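Local coordinates for protein maleylacetate reductase (Agrobacterium tumefaciens, PDB 3HL0) that probably catalyses the NADH-dependent reduction of maleylacetate to 3-oxoadipate in the catabolism of gamma-resorcylate, at residues 255-260 / 307-312. Numbering follows the deposited sequence.
Sequences HAETHA and AALGVG. With NAD (nicotinamide-adenine-dinucleotide), chain D.
Leu309 alone carries the 307-312 side of this contact, reaching Glu257 and Thr258 on the first turn of helix 255-271. Before it, Ala307 and Ala308 lie on a short turn closed by Gly310 N to Ala307 O at 3.0 Å. Leu309 then points its side chain at the helix. Its CG stands anti to its own carbonyl carbon (chi1 -51°). One methyl, CD1, lies against the backbone between Glu257 and Thr258, and the other, CD2, against Glu257 CB. Leu309 CD1 is 3.7 Å from Glu257 O and 3.8 Å from Thr258 N. Leu309 CD1 also lies 3.9 Å from Thr258 OG1. That hydroxyl is hydrogen-bonded to Pro254 O and meets the methyl only in van der Waals contact. On the other branch, Leu309 CD2 rests 3.8 Å from Glu257 CB. From there the glutamate leads away: chi1 (-76°) already turns CG off the leucine, and the bend at chi2 folds the carboxylate back over the start of its own helix. Gly310 follows with a positive phi of 91° and turns the chain. The second subunit meets this loop through backbone hydrogen bonds from Ala308 and through His213 NE2 of that subunit, which is bonded to Gly310 O. At Gly312 the backbone N is bonded to Asp315 OD2, just ahead of helix 316-323.

The same helix turn meets NAD through His255. NAD C2D sits over the centre of one face of the ring, 3.5 Å from His255 CE1, while His259 CD2 lies over the opposite face, nearer the rim. Leu309 thus joins an interhelical loop at the subunit interface to the start of a cofactor-contacting helix. The setting is the helical C-terminal domain of the iron-containing alcohol dehydrogenase family, beside its NAD pocket.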
ATOM      1  N   HIS A 255      -5.335   5.947  -1.917  1.00 12.72           N
ATOM      2  CA  HIS A 255      -5.389   7.404  -2.197  1.00 12.07           C
ATOM      3  C   HIS A 255      -5.194   7.768  -3.686  1.00 11.38           C
ATOM      4  O   HIS A 255      -6.112   8.341  -4.337  1.00 10.45           O
ATOM      5  CB  HIS A 255      -4.330   8.125  -1.368  1.00 14.13           C
ATOM      6  CG  HIS A 255      -4.158   9.544  -1.760  1.00 14.62           C
ATOM      7  ND1 HIS A 255      -5.014  10.524  -1.317  1.00 18.43           N
ATOM      8  CD2 HIS A 255      -3.267  10.148  -2.586  1.00 18.03           C
ATOM      9  CE1 HIS A 255      -4.643  11.688  -1.837  1.00 16.04           C
ATOM     10  NE2 HIS A 255      -3.576  11.486  -2.587  1.00 18.04           N
ATOM     11  N   ALA A 256      -4.017   7.455  -4.233  1.00 10.72           N
ATOM     12  CA  ALA A 256      -3.726   7.898  -5.594  1.00  9.48           C
ATOM     13  C   ALA A 256      -4.688   7.258  -6.590  1.00  8.70           C
ATOM     14  O   ALA A 256      -5.138   7.890  -7.550  1.00  9.04           O
ATOM     15  CB  ALA A 256      -2.260   7.553  -5.973  1.00 10.51           C
ATOM     16  N   GLU A 257      -5.072   6.005  -6.334  1.00  9.21           N
ATOM     17  CA  GLU A 257      -5.987   5.307  -7.233  1.00  9.34           C
ATOM     18  C   GLU A 257      -7.373   5.939  -7.257  1.00  8.83           C
ATOM     19  O   GLU A 257      -8.014   5.938  -8.302  1.00  8.61           O
ATOM     20  CB  GLU A 257      -6.167   3.874  -6.740  1.00 10.70           C
ATOM     21  CG  GLU A 257      -4.977   2.955  -7.047  1.00 14.69           C
ATOM     22  CD  GLU A 257      -3.849   3.013  -6.011  1.00 20.60           C
ATOM     23  OE1 GLU A 257      -3.780   3.913  -5.125  1.00 17.27           O
ATOM     24  OE2 GLU A 257      -3.007   2.080  -6.064  1.00 27.24           O
ATOM     25  N   THR A 258      -7.813   6.442  -6.111  1.00  8.69           N
ATOM     26  CA  THR A 258      -9.124   7.140  -6.029  1.00  8.95           C
ATOM     27  C   THR A 258      -9.125   8.393  -6.926  1.00  8.70           C
ATOM     28  O   THR A 258     -10.048   8.609  -7.708  1.00  8.76           O
ATOM     29  CB  THR A 258      -9.449   7.520  -4.590  1.00  9.53           C
ATOM     30  OG1 THR A 258      -9.521   6.312  -3.812  1.00 11.91           O
ATOM     31  CG2 THR A 258     -10.818   8.204  -4.506  1.00 10.97           C
ATOM     32  N   HIS A 259      -8.022   9.132  -6.864  1.00  8.98           N
ATOM     33  CA  HIS A 259      -7.853  10.298  -7.769  1.00  8.28           C
ATOM     34  C   HIS A 259      -7.845   9.896  -9.222  1.00  7.59           C
ATOM     35  O   HIS A 259      -8.507  10.496 -10.024  1.00  7.99           O
ATOM     36  CB  HIS A 259      -6.558  11.018  -7.469  1.00  8.56           C
ATOM     37  CG  HIS A 259      -6.658  11.910  -6.302  1.00  9.42           C
ATOM     38  ND1 HIS A 259      -6.943  13.251  -6.412  1.00 11.26           N
ATOM     39  CD2 HIS A 259      -6.550  11.646  -4.973  1.00 11.16           C
ATOM     40  CE1 HIS A 259      -7.027  13.774  -5.198  1.00 13.00           C
ATOM     41  NE2 HIS A 259      -6.789  12.821  -4.309  1.00 14.93           N
ATOM     42  N   ALA A 260      -7.143   8.813  -9.553  1.00  7.87           N
ATOM     43  CA  ALA A 260      -7.079   8.401 -10.937  1.00  7.52           C
ATOM     44  C   ALA A 260      -8.431   7.981 -11.482  1.00  8.52           C
ATOM     45  O   ALA A 260      -8.796   8.332 -12.592  1.00 10.04           O
ATOM     46  CB  ALA A 260      -6.077   7.209 -11.086  1.00  8.85           C
ATOM     47  N   ALA A 307     -15.388   0.170  -8.740  1.00  8.93           N
ATOM     48  CA  ALA A 307     -15.571  -1.263  -8.381  1.00  9.83           C
ATOM     49  C   ALA A 307     -14.224  -1.939  -8.200  1.00  8.97           C
ATOM     50  O   ALA A 307     -14.071  -2.750  -7.270  1.00 10.85           O
ATOM     51  CB  ALA A 307     -16.428  -2.004  -9.416  1.00  9.89           C
ATOM     52  N   ALA A 308     -13.243  -1.543  -9.004  1.00  9.80           N
ATOM     53  CA  ALA A 308     -11.911  -2.169  -8.900  1.00 10.22           C
ATOM     54  C   ALA A 308     -11.234  -1.775  -7.600  1.00 10.38           C
ATOM     55  O   ALA A 308     -10.299  -2.446  -7.160  1.00 10.85           O
ATOM     56  CB  ALA A 308     -11.044  -1.811 -10.081  1.00 11.68           C
ATOM     57  N   LEU A 309     -11.677  -0.673  -6.990  1.00 10.10           N
ATOM     58  CA  LEU A 309     -11.131  -0.204  -5.704  1.00  9.65           C
ATOM     59  C   LEU A 309     -11.857  -0.773  -4.501  1.00 10.38           C
ATOM     60  O   LEU A 309     -11.550  -0.432  -3.379  1.00 10.95           O
ATOM     61  CB  LEU A 309     -11.046   1.348  -5.617  1.00  9.31           C
ATOM     62  CG  LEU A 309     -10.345   2.000  -6.809  1.00  9.35           C
ATOM     63  CD1 LEU A 309     -10.196   3.522  -6.500  1.00 10.89           C
ATOM     64  CD2 LEU A 309      -8.977   1.357  -7.125  1.00 10.31           C
ATOM     65  N   GLY A 310     -12.815  -1.662  -4.772  1.00 11.73           N
ATOM     66  CA  GLY A 310     -13.581  -2.351  -3.700  1.00 12.23           C
ATOM     67  C   GLY A 310     -14.842  -1.611  -3.294  1.00 12.31           C
ATOM     68  O   GLY A 310     -15.486  -1.998  -2.330  1.00 13.14           O
ATOM     69  N   VAL A 311     -15.222  -0.545  -4.017  1.00 10.83           N
ATOM     70  CA  VAL A 311     -16.493   0.107  -3.722  1.00 10.40           C
ATOM     71  C   VAL A 311     -17.644  -0.814  -4.205  1.00 10.29           C
ATOM     72  O   VAL A 311     -17.605  -1.332  -5.317  1.00 12.26           O
ATOM     73  CB  VAL A 311     -16.571   1.483  -4.439  1.00  9.83           C
ATOM     74  CG1 VAL A 311     -17.936   2.204  -4.157  1.00 10.68           C
ATOM     75  CG2 VAL A 311     -15.398   2.353  -3.985  1.00 10.82           C
ATOM     76  N   GLY A 312     -18.661  -0.955  -3.358  1.00 11.66           N
ATOM     77  CA  GLY A 312     -19.850  -1.715  -3.757  1.00 13.03           C
ATOM     78  C   GLY A 312     -20.958  -0.827  -4.269  1.00 12.79           C
ATOM     79  O   GLY A 312     -21.028   0.360  -3.897  1.00 13.45           O
TER
HETATM   80  PA  NAD D 402       2.660   7.255  -0.061  1.00 18.28           P
HETATM   81  O1A NAD D 402       3.527   8.334   0.488  1.00 16.69           O
HETATM   82  O2A NAD D 402       1.570   6.733   0.796  1.00 20.49           O
HETATM   83  O5B NAD D 402       3.598   6.125  -0.682  1.00 19.35           O
HETATM   84  C5B NAD D 402       3.018   4.859  -1.014  1.00 21.86           C
HETATM   85  C4B NAD D 402       4.121   3.814  -0.918  1.00 20.35           C
HETATM   86  O4B NAD D 402       5.065   4.042  -1.963  1.00 22.16           O
HETATM   87  C3B NAD D 402       4.872   3.888   0.424  1.00 21.82           C
HETATM   88  O3B NAD D 402       5.110   2.581   0.978  1.00 26.20           O
HETATM   89  C2B NAD D 402       6.166   4.556   0.018  1.00 21.87           C
HETATM   90  O2B NAD D 402       7.255   4.216   0.852  1.00 19.52           O
HETATM   91  C1B NAD D 402       6.376   4.053  -1.417  1.00 18.62           C
HETATM   92  N9A NAD D 402       7.233   4.947  -2.233  1.00 18.30           N
HETATM   93  C8A NAD D 402       7.090   6.311  -2.404  1.00 19.30           C
HETATM   94  N7A NAD D 402       8.067   6.751  -3.230  1.00 17.61           N
HETATM   95  C5A NAD D 402       8.859   5.694  -3.588  1.00 18.67           C
HETATM   96  C6A NAD D 402       9.991   5.592  -4.396  1.00 20.87           C
HETATM   97  N6A NAD D 402      10.396   6.558  -5.261  1.00 17.06           N
HETATM   98  N1A NAD D 402      10.552   4.320  -4.519  1.00 19.59           N
HETATM   99  C2A NAD D 402       9.994   3.226  -3.896  1.00 21.13           C
HETATM  100  N3A NAD D 402       8.876   3.319  -3.109  1.00 20.06           N
HETATM  101  C4A NAD D 402       8.320   4.558  -2.962  1.00 18.54           C
HETATM  102  O3  NAD D 402       1.867   7.766  -1.396  1.00 15.23           O
HETATM  103  PN  NAD D 402       1.512   9.264  -1.910  1.00 15.51           P
HETATM  104  O1N NAD D 402       0.438   9.059  -2.926  1.00 15.41           O
HETATM  105  O2N NAD D 402       2.788   9.868  -2.288  1.00 14.13           O
HETATM  106  O5D NAD D 402       0.880  10.025  -0.653  1.00 15.61           O
HETATM  107  C5D NAD D 402      -0.461   9.803  -0.227  1.00 18.01           C
HETATM  108  C4D NAD D 402      -0.631  10.529   1.108  1.00 18.92           C
HETATM  109  O4D NAD D 402      -0.254  11.886   0.925  1.00 17.82           O
HETATM  110  C3D NAD D 402      -2.100  10.540   1.513  1.00 19.47           C
HETATM  111  O3D NAD D 402      -2.156  10.505   2.947  1.00 19.40           O
HETATM  112  C2D NAD D 402      -2.582  11.871   0.985  1.00 20.29           C
HETATM  113  O2D NAD D 402      -3.745  12.382   1.637  1.00 20.37           O
HETATM  114  C1D NAD D 402      -1.356  12.736   1.215  1.00 18.47           C
HETATM  115  N1N NAD D 402      -1.304  13.916   0.363  1.00 19.70           N
HETATM  116  C2N NAD D 402      -1.285  15.124   0.994  1.00 18.89           C
HETATM  117  C3N NAD D 402      -1.236  16.273   0.233  1.00 19.64           C
HETATM  118  C7N NAD D 402      -1.181  17.516   1.022  1.00 20.23           C
HETATM  119  O7N NAD D 402      -1.045  18.629   0.282  1.00 17.11           O
HETATM  120  N7N NAD D 402      -1.272  17.512   2.374  1.00 18.78           N
HETATM  121  C4N NAD D 402      -1.156  16.249  -1.203  1.00 19.06           C
HETATM  122  C5N NAD D 402      -1.183  15.000  -1.827  1.00 19.02           C
HETATM  123  C6N NAD D 402      -1.264  13.843  -1.031  1.00 18.67           C